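Local coordinates for protein diaminopropionate ammonia-lyase (Escherichia coli, PDB 4D9I) that breaks down both the L and D isomers of 2,3-diaminopropionate to pyruvate and ammonia with the help of pyridoxal 5'-phosphate, at residues Gln148-Ala153 and Gly378-Lys383. Sequence-based numbering, arbitrary orientation.
Sequences QERVDA and GDTDVK
Glu149 OE1 is gripped twice: the backbone amide of Val382 donates to it, N to OE1 2.9 Å and nearly straight at 166°, and a water bridges it to Asp381 OD1. The amide arrives on the syn side of the carboxylate, slightly out of its plane. Glu149 reaches that far because CG stands anti to its backbone N (chi1 -173°) and the chain stays extended, crossing Val382 at about a right angle. The other oxygen, OE2, takes a water that also donates to Asp379 O, 2.6 Å from each.

From the next residue, Arg150, NH2 donates to Thr380 OG1 (2.9 Å) within the guanidinium plane; OG1 is also hydrogen-bonded to Glu377. Asp381 CB lies over one face of the guanidinium, 3.6 Å from NH2, offset toward its rim. The Asp381 carboxylate plane is nearly perpendicular to that of the guanidinium. OD2 lies well out of the guanidinium plane, 4.0 Å from NH1, with no N-H aimed at it, so this long salt bridge is one of charge alone, and a water carries the hydrogen-bonded link between the two atoms. Asp381 is the N-cap of helix 382-389, its OD1 accepting from His384 N.

The contact ties the start of helix 148-155 to the loop leading from strand 370-375 of the larger sheet in this fold type II enzyme. The side chain of Arg150 also lies about 6 Å from that of Asp120, the inferred proton acceptor for the L isomer. With two acidic side chains gathered at a helix N-terminus, the helix dipole and Arg150 probably offset their mutual repulsion, while the waters make the junction largely polar and hydrated.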
loop_
_atom_site.group_PDB
_atom_site.type_symbol
_atom_site.label_atom_id
_atom_site.label_comp_id
_atom_site.label_asym_id
_atom_site.label_seq_id
_atom_site.Cartn_x
_atom_site.Cartn_y
_atom_site.Cartn_z
ATOM N N GLN B 148 11.013 -13.735 15.957
ATOM C CA GLN B 148 10.544 -13.770 17.344
ATOM C C GLN B 148 9.021 -13.697 17.452
ATOM O O GLN B 148 8.425 -14.339 18.321
ATOM C CB GLN B 148 11.180 -12.635 18.151
ATOM C CG GLN B 148 11.046 -12.787 19.659
ATOM C CD GLN B 148 11.891 -13.918 20.207
ATOM O OE1 GLN B 148 11.372 -14.946 20.639
ATOM N NE2 GLN B 148 13.210 -13.731 20.183
ATOM N N GLU B 149 8.394 -12.921 16.572
ATOM C CA GLU B 149 6.936 -12.798 16.572
ATOM C C GLU B 149 6.236 -14.132 16.348
ATOM O O GLU B 149 5.217 -14.412 16.974
ATOM C CB GLU B 149 6.457 -11.794 15.520
ATOM C CG GLU B 149 4.964 -11.506 15.612
ATOM C CD GLU B 149 4.449 -10.560 14.532
ATOM O OE1 GLU B 149 5.254 -9.996 13.775
ATOM O OE2 GLU B 149 3.225 -10.379 14.458
ATOM N N ARG B 150 6.777 -14.945 15.449
ATOM C CA ARG B 150 6.165 -16.227 15.137
ATOM C C ARG B 150 6.340 -17.217 16.307
ATOM O O ARG B 150 5.420 -17.990 16.624
ATOM C CB ARG B 150 6.716 -16.791 13.826
ATOM C CG ARG B 150 6.363 -15.972 12.598
ATOM C CD ARG B 150 6.970 -16.573 11.342
ATOM N NE ARG B 150 6.383 -15.958 10.162
ATOM C CZ ARG B 150 7.053 -15.321 9.204
ATOM N NH1 ARG B 150 8.375 -15.225 9.228
ATOM N NH2 ARG B 150 6.378 -14.804 8.191
ATOM N N VAL B 151 7.506 -17.167 16.950
ATOM C CA VAL B 151 7.779 -17.912 18.184
ATOM C C VAL B 151 6.726 -17.543 19.222
ATOM O O VAL B 151 6.051 -18.407 19.783
ATOM C CB VAL B 151 9.195 -17.591 18.732
ATOM C CG1 VAL B 151 9.409 -18.211 20.103
ATOM C CG2 VAL B 151 10.260 -18.044 17.745
ATOM N N ASP B 152 6.572 -16.237 19.427
ATOM C CA ASP B 152 5.636 -15.708 20.404
ATOM C C ASP B 152 4.177 -16.081 20.104
ATOM O O ASP B 152 3.414 -16.352 21.032
ATOM C CB ASP B 152 5.848 -14.189 20.572
ATOM C CG ASP B 152 7.153 -13.863 21.320
ATOM O OD1 ASP B 152 7.760 -14.793 21.888
ATOM O OD2 ASP B 152 7.586 -12.685 21.330
ATOM N N ALA B 153 3.803 -16.133 18.825
ATOM C CA ALA B 153 2.444 -16.543 18.423
ATOM C C ALA B 153 2.144 -17.950 18.917
ATOM O O ALA B 153 1.045 -18.249 19.358
ATOM C CB ALA B 153 2.270 -16.480 16.908
ATOM N N GLY B 378 -1.431 -13.526 5.799
ATOM C CA GLY B 378 -1.282 -12.082 5.927
ATOM C C GLY B 378 0.099 -11.743 6.464
ATOM O O GLY B 378 1.067 -12.494 6.251
ATOM N N ASP B 379 0.174 -10.636 7.200
ATOM C CA ASP B 379 1.421 -10.138 7.755
ATOM C C ASP B 379 1.813 -10.888 9.033
ATOM O O ASP B 379 1.808 -10.331 10.141
ATOM C CB ASP B 379 1.323 -8.622 8.005
ATOM C CG ASP B 379 0.116 -8.240 8.845
ATOM O OD1 ASP B 379 -0.785 -9.088 9.038
ATOM O OD2 ASP B 379 0.051 -7.087 9.305
ATOM N N THR B 380 2.168 -12.158 8.874
ATOM C CA THR B 380 2.534 -12.974 10.005
ATOM C C THR B 380 3.842 -12.499 10.656
ATOM O O THR B 380 4.091 -12.802 11.807
ATOM C CB THR B 380 2.599 -14.456 9.599
ATOM O OG1 THR B 380 3.479 -14.595 8.484
ATOM C CG2 THR B 380 1.205 -14.950 9.208
ATOM N N ASP B 381 4.662 -11.766 9.904
ATOM C CA ASP B 381 5.837 -11.089 10.418
ATOM C C ASP B 381 5.654 -9.583 10.122
ATOM O O ASP B 381 5.965 -9.133 9.022
ATOM C CB ASP B 381 7.108 -11.630 9.740
ATOM C CG ASP B 381 8.387 -10.923 10.202
ATOM O OD1 ASP B 381 8.323 -9.824 10.786
ATOM O OD2 ASP B 381 9.482 -11.461 9.958
ATOM N N VAL B 382 5.148 -8.827 11.095
ATOM C CA VAL B 382 4.774 -7.428 10.830
ATOM C C VAL B 382 5.983 -6.533 10.530
ATOM O O VAL B 382 5.867 -5.548 9.778
ATOM C CB VAL B 382 3.869 -6.816 11.929
ATOM C CG1 VAL B 382 2.587 -7.618 12.082
ATOM C CG2 VAL B 382 4.602 -6.716 13.254
ATOM N N LYS B 383 7.130 -6.884 11.127
ATOM C CA LYS B 383 8.394 -6.179 10.922
ATOM C C LYS B 383 8.774 -6.255 9.449
ATOM O O LYS B 383 8.963 -5.239 8.795
ATOM C CB LYS B 383 9.495 -6.824 11.776
ATOM C CG LYS B 383 10.713 -5.955 12.021
ATOM C CD LYS B 383 11.541 -6.559 13.155
ATOM C CE LYS B 383 12.837 -5.799 13.386
ATOM N NZ LYS B 383 13.585 -5.612 12.107
HETATM O O HOH W 1 7.870 -9.438 13.255
HETATM O O HOH W 2 1.459 -10.848 12.617
HETATM O O HOH W 3 9.899 -13.199 8.003
#